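Local coordinates for leucine rich repeat and phosphatase domain containing protein (Entamoeba histolytica, PDB 3EMU), which is classed as a phosphatase of the dual-specificity family and probably binds phosphorylated ligands, although its own hydrolytic activity remains uncertain, at residues I17-F22 and A103-F108; L23-V28 and G89-S94; L109-R114 and K146-M151; N122-Q125 and L130-I133. One frame throughout, in Å; residues are numbered along the deposited sequence.

Contact 1: I17-F22 and A103-F108; sequences IHLGSF and AIVIAF
I17 and F108 approach from opposite directions, the first from strand 17-21 and the second from helix 100-112. I17 can be followed outward from CB, which stays clear of the helix. CG1 is turned beside the backbone N (chi1 -54°), and this sends the longer branch toward F108: CG1 lies 4.3 Å from F108 CE2, and the terminal CD1 is 4.1 Å from the same CE2. The other branch, CG2, has no close partner on the helix. From segment 17-22 the ring meets this one aliphatic arm, which comes in obliquely. Two residues further along the strand, L19 supplies the second touch, its CD1 lying 3.8 Å from CG2 of V105, the branch of the valine turned beside its backbone N. No hydrogen bond crosses between the segments, and all four residues are buried, so the evidence is for purely apolar packing of a helix on a sheet, as in phosphatases of this fold. Around it, strand 17-21 runs antiparallel to 11-14 and parallel to 89-94, V105 also rests on I13 and I92, and helix 68-85 closes in alongside through I80, which touches both I17 and F108.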
# COMPACT_ATOMS: atom_id res chain seq x y z
N ILE A 17 6.42 5.45 -4.45
CA ILE A 17 5.28 4.66 -4.00
C ILE A 17 4.15 4.71 -5.04
O ILE A 17 3.59 5.79 -5.35
CB ILE A 17 4.70 5.21 -2.67
CG1 ILE A 17 5.79 5.34 -1.58
CG2 ILE A 17 3.46 4.40 -2.20
CD1 ILE A 17 6.37 4.03 -1.08
N HIS A 18 3.79 3.52 -5.53
CA HIS A 18 2.76 3.41 -6.56
C HIS A 18 1.71 2.40 -6.13
O HIS A 18 2.02 1.34 -5.56
CB HIS A 18 3.40 3.05 -7.90
CG HIS A 18 4.47 4.01 -8.36
ND1 HIS A 18 4.27 4.95 -9.35
CD2 HIS A 18 5.78 4.13 -7.99
CE1 HIS A 18 5.40 5.61 -9.58
NE2 HIS A 18 6.32 5.14 -8.75
N LEU A 19 0.48 2.77 -6.38
CA LEU A 19 -0.68 1.98 -6.03
C LEU A 19 -1.37 1.41 -7.31
O LEU A 19 -1.68 2.18 -8.25
CB LEU A 19 -1.64 2.87 -5.27
CG LEU A 19 -2.87 2.23 -4.69
CD1 LEU A 19 -2.50 1.02 -3.83
CD2 LEU A 19 -3.64 3.29 -3.90
N GLY A 20 -1.55 0.10 -7.37
CA GLY A 20 -2.15 -0.53 -8.55
C GLY A 20 -2.94 -1.84 -8.34
O GLY A 20 -3.20 -2.27 -7.20
N SER A 21 -3.29 -2.47 -9.46
CA SER A 21 -4.05 -3.72 -9.47
C SER A 21 -3.24 -4.79 -10.21
O SER A 21 -2.29 -4.46 -10.95
CB SER A 21 -5.37 -3.50 -10.22
OG SER A 21 -5.11 -3.11 -11.56
N PHE A 22 -3.61 -6.06 -10.03
CA PHE A 22 -3.11 -7.13 -10.91
C PHE A 22 -3.08 -6.73 -12.39
O PHE A 22 -2.08 -6.95 -13.08
CB PHE A 22 -3.96 -8.40 -10.77
CG PHE A 22 -3.50 -9.53 -11.68
CD1 PHE A 22 -2.43 -10.35 -11.31
CD2 PHE A 22 -4.12 -9.75 -12.93
CE1 PHE A 22 -2.00 -11.37 -12.15
CE2 PHE A 22 -3.69 -10.76 -13.78
CZ PHE A 22 -2.64 -11.57 -13.40
N ALA A 103 -5.40 0.04 1.66
CA ALA A 103 -5.30 -0.09 3.11
C ALA A 103 -3.82 -0.15 3.56
O ALA A 103 -3.44 0.54 4.51
CB ALA A 103 -6.07 -1.31 3.63
N ILE A 104 -3.00 -0.93 2.85
CA ILE A 104 -1.57 -0.98 3.13
C ILE A 104 -0.90 0.38 2.94
O ILE A 104 -0.02 0.75 3.74
CB ILE A 104 -0.83 -2.09 2.29
CG1 ILE A 104 -1.20 -3.48 2.78
CG2 ILE A 104 0.72 -1.95 2.33
CD1 ILE A 104 -0.79 -3.75 4.23
N VAL A 105 -1.24 1.08 1.86
CA VAL A 105 -0.64 2.38 1.58
C VAL A 105 -1.00 3.39 2.68
O VAL A 105 -0.17 4.21 3.10
CB VAL A 105 -1.01 2.91 0.14
CG1 VAL A 105 -0.67 4.38 -0.04
CG2 VAL A 105 -0.30 2.08 -0.97
N ILE A 106 -2.25 3.33 3.15
CA ILE A 106 -2.66 4.12 4.27
C ILE A 106 -1.81 3.83 5.56
O ILE A 106 -1.31 4.78 6.15
CB ILE A 106 -4.15 3.97 4.55
CG1 ILE A 106 -4.95 4.59 3.38
CG2 ILE A 106 -4.52 4.62 5.91
CD1 ILE A 106 -6.48 4.40 3.47
N ALA A 107 -1.69 2.56 5.97
CA ALA A 107 -0.86 2.18 7.10
C ALA A 107 0.55 2.77 6.98
O ALA A 107 1.10 3.36 7.95
CB ALA A 107 -0.80 0.68 7.23
N PHE A 108 1.14 2.63 5.79
CA PHE A 108 2.44 3.18 5.52
C PHE A 108 2.57 4.69 5.77
O PHE A 108 3.53 5.15 6.40
CB PHE A 108 2.92 2.85 4.11
CG PHE A 108 4.20 3.52 3.76
CD1 PHE A 108 5.44 3.06 4.30
CD2 PHE A 108 4.21 4.66 2.94
CE1 PHE A 108 6.64 3.71 4.04
CE2 PHE A 108 5.41 5.31 2.67
CZ PHE A 108 6.63 4.83 3.23

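Contact 2: L23-V28 and G89-S94; sequences LNAHNV and GVLIIS. With SO4 (sulfate ion), chain B.
Strand 89-94 leads into the phosphate-binding loop of the dual-specificity phosphatase fold, and beside its second half A25, in a short 3-10 turn, packs on L91 and I93. The methyl of A25 does most of the touching: CB is 3.8 Å from I93 CD1, and 4.3 Å from L91 CD2. The same L91 methyl also comes within 4.1 Å of A25 CA, so the alanine sits across two strand residues that project from the same side. I93 reaches it with an extended ethyl arm, CG1 lodged between the backbone N and the carbonyl carbon (chi1 71°). At the end of the strand, S94 stands where the cysteine of the usual CxxxxxR loop would be, with K100 in the arginine position, so chemistry through the ordinary nucleophile is doubtful. A sulfate, probably from the crystallisation liquor, nevertheless occupies the loop: S94 OG donates to its O1 at 2.6 Å and accepts from A101 N, while K100 NZ, T96 OG1, and the backbone N of V98 and N99 bind the same anion. Polar groups hold the 3-10 turn: N24 OD1 takes the N-H of S21, and H26 ND1 donates to L23 O at 3.2 Å (143° at the hydrogen), approaching from above the carbonyl plane but within the imidazole plane. Just after the turn, N27 OD1 caps Y30 N as the N-cap of helix 28-33.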
# COMPACT_ATOMS: atom_id res chain seq x y z
N LEU A 23 -4.18 -6.14 -12.86
CA LEU A 23 -4.25 -5.60 -14.20
C LEU A 23 -3.10 -4.64 -14.56
O LEU A 23 -2.27 -4.96 -15.43
CB LEU A 23 -5.63 -4.97 -14.49
CG LEU A 23 -5.76 -4.07 -15.75
CD1 LEU A 23 -5.23 -4.81 -16.94
CD2 LEU A 23 -7.18 -3.54 -16.07
N ASN A 24 -3.06 -3.44 -13.97
CA ASN A 24 -2.03 -2.49 -14.39
C ASN A 24 -0.62 -2.84 -13.91
O ASN A 24 0.33 -2.25 -14.38
CB ASN A 24 -2.41 -1.03 -14.09
CG ASN A 24 -2.81 -0.80 -12.63
OD1 ASN A 24 -2.16 -1.31 -11.71
ND2 ASN A 24 -3.91 -0.13 -12.42
N ALA A 25 -0.46 -3.85 -13.06
CA ALA A 25 0.90 -4.34 -12.80
C ALA A 25 1.58 -4.80 -14.10
O ALA A 25 2.79 -5.09 -14.15
CB ALA A 25 0.87 -5.47 -11.81
N HIS A 26 0.80 -4.90 -15.18
CA HIS A 26 1.31 -5.48 -16.42
C HIS A 26 1.77 -4.36 -17.32
O HIS A 26 2.31 -4.60 -18.39
CB HIS A 26 0.23 -6.37 -17.10
CG HIS A 26 0.02 -7.69 -16.41
ND1 HIS A 26 -0.89 -7.86 -15.39
CD2 HIS A 26 0.63 -8.89 -16.58
CE1 HIS A 26 -0.85 -9.12 -14.98
NE2 HIS A 26 0.08 -9.76 -15.68
N ASN A 27 1.54 -3.13 -16.88
CA ASN A 27 2.03 -1.98 -17.59
C ASN A 27 3.56 -1.86 -17.43
O ASN A 27 4.06 -1.04 -16.65
CB ASN A 27 1.26 -0.73 -17.15
CG ASN A 27 1.53 0.44 -18.06
OD1 ASN A 27 2.52 0.44 -18.78
ND2 ASN A 27 0.65 1.42 -18.04
N VAL A 28 4.30 -2.67 -18.20
CA VAL A 28 5.74 -2.82 -18.06
C VAL A 28 6.54 -1.57 -18.39
O VAL A 28 7.62 -1.35 -17.84
CB VAL A 28 6.27 -4.02 -18.87
CG1 VAL A 28 5.88 -5.30 -18.18
CG2 VAL A 28 5.71 -3.98 -20.30
N GLY A 89 11.43 2.65 -7.11
CA GLY A 89 9.98 2.51 -6.94
C GLY A 89 9.54 1.17 -6.36
O GLY A 89 10.12 0.09 -6.63
N VAL A 90 8.51 1.24 -5.54
CA VAL A 90 7.80 0.01 -5.13
C VAL A 90 6.34 0.14 -5.60
O VAL A 90 5.69 1.20 -5.43
CB VAL A 90 7.89 -0.25 -3.62
CG1 VAL A 90 7.32 0.94 -2.83
CG2 VAL A 90 7.19 -1.55 -3.23
N LEU A 91 5.83 -0.94 -6.19
CA LEU A 91 4.45 -0.97 -6.68
C LEU A 91 3.63 -1.84 -5.78
O LEU A 91 3.97 -3.01 -5.56
CB LEU A 91 4.40 -1.49 -8.12
CG LEU A 91 2.99 -1.74 -8.72
CD1 LEU A 91 2.11 -0.46 -8.72
CD2 LEU A 91 3.19 -2.28 -10.12
N ILE A 92 2.54 -1.29 -5.24
CA ILE A 92 1.76 -2.05 -4.25
C ILE A 92 0.42 -2.45 -4.87
O ILE A 92 -0.31 -1.59 -5.34
CB ILE A 92 1.58 -1.26 -2.92
CG1 ILE A 92 2.98 -0.90 -2.34
CG2 ILE A 92 0.73 -2.05 -1.89
CD1 ILE A 92 3.06 0.48 -1.72
N ILE A 93 0.12 -3.75 -4.91
CA ILE A 93 -1.04 -4.19 -5.70
C ILE A 93 -1.89 -5.21 -4.96
O ILE A 93 -1.38 -5.99 -4.15
CB ILE A 93 -0.64 -4.74 -7.10
CG1 ILE A 93 0.05 -6.09 -6.97
CG2 ILE A 93 0.21 -3.81 -7.88
CD1 ILE A 93 0.22 -6.83 -8.35
N SER A 94 -3.20 -5.12 -5.18
CA SER A 94 -4.14 -6.19 -4.80
C SER A 94 -4.91 -6.57 -6.09
O SER A 94 -4.73 -5.92 -7.12
CB SER A 94 -5.07 -5.75 -3.66
OG SER A 94 -5.68 -4.53 -3.99
S SO4 B . -8.84 -5.98 -3.67
O1 SO4 B . -8.26 -4.64 -3.89
O2 SO4 B . -8.73 -6.47 -2.33
O3 SO4 B . -10.25 -5.82 -3.95
O4 SO4 B . -8.17 -6.94 -4.51

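Contact 3: L109-R114 and K146-M151; sequences LMYYQR and KKLEKM
The bond from Q113 N to L109 O, 2.9 Å long, closes the last turn of helix 100-112, the turn that presents M110 and Y111 to L148 of helix 135-151. L148 is the residue that bridges the two helices, and its two methyls divide the work. CD1 goes to the backbone: it lies 4.0 Å from Y111 CA and 4.3 Å from M110 C, with M110 CB just behind at 4.5 Å. CD2 goes to the aromatic ring, 4.0 Å from Y111 CD1, and meets it at the edge, near the ring plane. The methyl therefore does not sit over a face, and no CH-pi contact is indicated. The two side chains cross at about a right angle. CG of L148 is anti to the carbonyl carbon (chi1 -84°), which carries the fork across to the other helix, whereas the Y111 ring is anti to its own backbone N (chi1 176°). Y111 also rests on I77 and I81 of helix 68-85, and M110 reaches back to F144 of helix 135-151 and to F117 and A120 of helix 117-127. The salt bridge nearby lies within helix 135-151: K146 NZ and E149 OE1, three residues apart, pair at 3.1 Å using the syn lone pair of the carboxylate, and the pair does not cross the contact. With no hydrogen bond or salt bridge between the segments and only 131 Å² buried, the joint rests on van der Waals and hydrophobic packing of one leucine, at a partly exposed helix end.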
# COMPACT_ATOMS: atom_id res chain seq x y z
N LEU A 109 1.65 5.49 5.23
CA LEU A 109 1.69 6.94 5.39
C LEU A 109 1.35 7.37 6.83
O LEU A 109 1.88 8.38 7.31
CB LEU A 109 0.67 7.58 4.46
CG LEU A 109 0.81 7.46 2.93
CD1 LEU A 109 -0.48 8.06 2.28
CD2 LEU A 109 2.04 8.17 2.39
N MET A 110 0.45 6.65 7.49
CA MET A 110 0.24 6.88 8.90
C MET A 110 1.63 6.93 9.60
O MET A 110 1.94 7.90 10.30
CB MET A 110 -0.68 5.79 9.51
CG MET A 110 -2.19 5.87 9.05
SD MET A 110 -3.21 4.47 9.45
CE MET A 110 -3.21 4.45 11.24
N TYR A 111 2.48 5.94 9.33
CA TYR A 111 3.76 5.79 10.00
C TYR A 111 4.78 6.80 9.46
O TYR A 111 5.46 7.51 10.23
CB TYR A 111 4.26 4.37 9.74
CG TYR A 111 5.62 4.03 10.27
CD1 TYR A 111 5.82 3.77 11.64
CD2 TYR A 111 6.73 3.96 9.42
CE1 TYR A 111 7.06 3.46 12.14
CE2 TYR A 111 8.02 3.64 9.92
CZ TYR A 111 8.17 3.40 11.28
OH TYR A 111 9.40 3.05 11.79
N TYR A 112 4.87 6.86 8.13
CA TYR A 112 5.91 7.59 7.44
C TYR A 112 5.72 9.11 7.42
O TYR A 112 6.69 9.85 7.22
CB TYR A 112 5.96 7.12 6.01
CG TYR A 112 7.21 7.47 5.26
CD1 TYR A 112 8.37 6.73 5.47
CD2 TYR A 112 7.22 8.49 4.32
CE1 TYR A 112 9.50 7.00 4.79
CE2 TYR A 112 8.38 8.79 3.62
CZ TYR A 112 9.52 8.02 3.86
OH TYR A 112 10.71 8.25 3.19
N GLN A 113 4.49 9.58 7.61
CA GLN A 113 4.26 11.01 7.57
C GLN A 113 3.47 11.41 8.78
O GLN A 113 2.92 12.48 8.79
CB GLN A 113 3.50 11.40 6.30
CG GLN A 113 4.30 11.09 5.07
CD GLN A 113 3.66 11.60 3.81
OE1 GLN A 113 2.43 11.68 3.71
NE2 GLN A 113 4.49 11.94 2.82
N ARG A 114 3.41 10.54 9.79
CA ARG A 114 2.61 10.78 11.01
C ARG A 114 1.25 11.37 10.70
O ARG A 114 0.93 12.53 11.08
CB ARG A 114 3.34 11.67 12.08
CG ARG A 114 4.00 12.94 11.56
CD ARG A 114 4.86 13.59 12.69
NE ARG A 114 4.11 13.77 13.95
CZ ARG A 114 3.67 14.96 14.38
NH1 ARG A 114 3.93 16.07 13.69
NH2 ARG A 114 2.98 15.04 15.52
N LYS A 146 -3.94 3.10 17.07
CA LYS A 146 -3.76 2.98 18.51
C LYS A 146 -2.39 2.44 18.87
O LYS A 146 -1.77 2.91 19.83
CB LYS A 146 -4.78 2.05 19.11
CG LYS A 146 -6.07 2.68 19.47
CD LYS A 146 -6.05 3.17 20.91
CE LYS A 146 -7.03 4.36 21.07
NZ LYS A 146 -6.57 5.25 22.17
N LYS A 147 -1.93 1.43 18.12
CA LYS A 147 -0.62 0.80 18.40
C LYS A 147 0.51 1.81 18.27
O LYS A 147 1.43 1.85 19.08
CB LYS A 147 -0.37 -0.40 17.50
CG LYS A 147 1.04 -0.96 17.62
CD LYS A 147 1.08 -1.86 18.85
CE LYS A 147 2.47 -2.43 19.15
NZ LYS A 147 2.39 -3.38 20.36
N LEU A 148 0.42 2.64 17.25
CA LEU A 148 1.41 3.64 16.98
C LEU A 148 1.39 4.70 18.11
O LEU A 148 2.43 5.18 18.56
CB LEU A 148 1.12 4.31 15.63
CG LEU A 148 1.62 3.64 14.32
CD1 LEU A 148 1.61 4.58 13.16
CD2 LEU A 148 3.01 3.08 14.47
N GLU A 149 0.21 5.07 18.56
CA GLU A 149 0.11 6.02 19.65
C GLU A 149 0.92 5.57 20.91
O GLU A 149 1.65 6.34 21.52
CB GLU A 149 -1.36 6.17 20.01
CG GLU A 149 -1.67 7.37 20.89
CD GLU A 149 -3.02 7.23 21.60
OE1 GLU A 149 -3.90 6.48 21.08
OE2 GLU A 149 -3.18 7.88 22.67
N LYS A 150 0.77 4.30 21.27
CA LYS A 150 1.43 3.76 22.41
C LYS A 150 2.95 3.62 22.19
O LYS A 150 3.73 4.00 23.06
CB LYS A 150 0.82 2.40 22.73
CG LYS A 150 0.73 2.11 24.20
CD LYS A 150 1.97 2.62 25.01
CE LYS A 150 2.18 1.82 26.32
NZ LYS A 150 1.05 2.04 27.30
N MET A 151 3.36 3.10 21.04
CA MET A 151 4.78 2.98 20.76
C MET A 151 5.43 4.34 20.75
O MET A 151 6.64 4.45 21.02
CB MET A 151 5.04 2.34 19.39
CG MET A 151 4.85 0.80 19.29
SD MET A 151 5.63 0.14 17.75
CE MET A 151 5.28 1.50 16.64

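Contact 4: N122-Q125 and L130-I133; sequences NKVQ and LIDI
The carboxamide of Q125 is the flat group that touches I131, and nothing of segment 130-133 stacks on it: its NE2 passes 4.1 Å from I131 CG2, a van der Waals approach without a hydrogen bond. The setting is a helix and the loop that follows it in the dual-specificity phosphatase fold, where the chain leaves helix 117-127 and turns back before entering helix 135-151. Close approach of the backbones supports this reading, since the CA atoms of Q125 and I131 are 6.0 Å apart and only four residues lie between the two segments. The glutamine makes its main contact through its aliphatic stem. I131 CG2 lies 3.6 Å from Q125 CG and 3.8 Å from Q125 CB. With CG anti to the backbone N (chi1 -178°) and the chain extended beyond it, the stem stands at about a right angle to the isoleucine. The loop has a second neighbour as well: D132 is joined by a backbone hydrogen bond to V98, and I133 touches N99, residues whose backbone N atoms bind the sulfate, so the segment flanks the phosphate-binding loop. On the inner side V124 also packs on V105, I106 and L109 of helix 100-112. The longer arm of I131 is directed to this buried valine, with CD1 reaching V124 CG1 at 3.8 Å.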
# COMPACT_ATOMS: atom_id res chain seq x y z
N ASN A 122 -7.84 10.27 3.62
CA ASN A 122 -8.25 11.35 2.73
C ASN A 122 -7.22 11.71 1.68
O ASN A 122 -7.57 12.00 0.51
CB ASN A 122 -8.55 12.61 3.53
CG ASN A 122 -9.80 12.49 4.33
OD1 ASN A 122 -10.00 13.26 5.25
ND2 ASN A 122 -10.66 11.54 3.99
N LYS A 123 -5.96 11.76 2.10
CA LYS A 123 -4.87 11.93 1.20
C LYS A 123 -4.84 10.87 0.07
O LYS A 123 -4.66 11.21 -1.10
CB LYS A 123 -3.54 11.94 1.97
CG LYS A 123 -2.30 11.90 1.04
CD LYS A 123 -1.00 12.37 1.73
CE LYS A 123 0.15 12.56 0.69
NZ LYS A 123 1.29 13.45 1.20
N VAL A 124 -4.95 9.59 0.42
CA VAL A 124 -4.98 8.55 -0.60
C VAL A 124 -6.24 8.70 -1.48
O VAL A 124 -6.15 8.73 -2.72
CB VAL A 124 -4.91 7.12 -0.00
CG1 VAL A 124 -5.16 6.06 -1.11
CG2 VAL A 124 -3.55 6.89 0.69
N GLN A 125 -7.39 8.84 -0.83
CA GLN A 125 -8.62 9.04 -1.55
C GLN A 125 -8.51 10.15 -2.59
O GLN A 125 -8.97 9.98 -3.74
CB GLN A 125 -9.78 9.33 -0.61
CG GLN A 125 -11.10 9.50 -1.38
CD GLN A 125 -12.25 9.83 -0.46
OE1 GLN A 125 -12.22 10.86 0.25
NE2 GLN A 125 -13.26 8.96 -0.42
N LEU A 130 -11.10 5.74 -6.73
CA LEU A 130 -11.71 4.41 -6.70
C LEU A 130 -11.57 3.64 -5.37
O LEU A 130 -12.10 2.55 -5.23
CB LEU A 130 -11.17 3.54 -7.84
CG LEU A 130 -11.50 4.01 -9.27
CD1 LEU A 130 -11.19 2.91 -10.29
CD2 LEU A 130 -12.98 4.46 -9.39
N ILE A 131 -10.84 4.21 -4.42
CA ILE A 131 -10.70 3.62 -3.09
C ILE A 131 -12.02 3.06 -2.51
O ILE A 131 -13.06 3.76 -2.40
CB ILE A 131 -10.02 4.64 -2.11
CG1 ILE A 131 -9.60 3.97 -0.81
CG2 ILE A 131 -10.88 5.92 -1.89
CD1 ILE A 131 -8.61 4.81 0.02
N ASP A 132 -12.00 1.80 -2.09
CA ASP A 132 -13.20 1.23 -1.50
C ASP A 132 -12.86 0.11 -0.55
O ASP A 132 -12.86 -1.08 -0.91
CB ASP A 132 -14.19 0.78 -2.60
CG ASP A 132 -15.52 0.28 -2.02
OD1 ASP A 132 -15.84 0.53 -0.82
OD2 ASP A 132 -16.24 -0.39 -2.79
N ILE A 133 -12.53 0.50 0.67
CA ILE A 133 -11.90 -0.45 1.58
C ILE A 133 -12.98 -1.05 2.43
O ILE A 133 -13.74 -0.31 3.00
CB ILE A 133 -10.79 0.25 2.48
CG1 ILE A 133 -9.72 0.85 1.57
CG2 ILE A 133 -10.20 -0.75 3.51
CD1 ILE A 133 -8.72 1.82 2.24

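From the N terminus, strand 17-21 opens contact 1, and the loop after it opens contact 2. Contact 2 closes first, on strand 89-94, and so is nested within the long loop that contact 1 closes on helix 100-112; the two share the central sheet, where H18 and G20 bond to I92. Contact 3 opens on the last part of the same helix and closes on helix 135-151, enclosing contact 4, a short loop between helix 117-127 and residues 130-133. Contacts 1 and 4 meet through I106, which packs on V124 and I133, and Q113 and K123 link contacts 3 and 4. Helix 100-112 thus joins the sheet to the C-terminal helices.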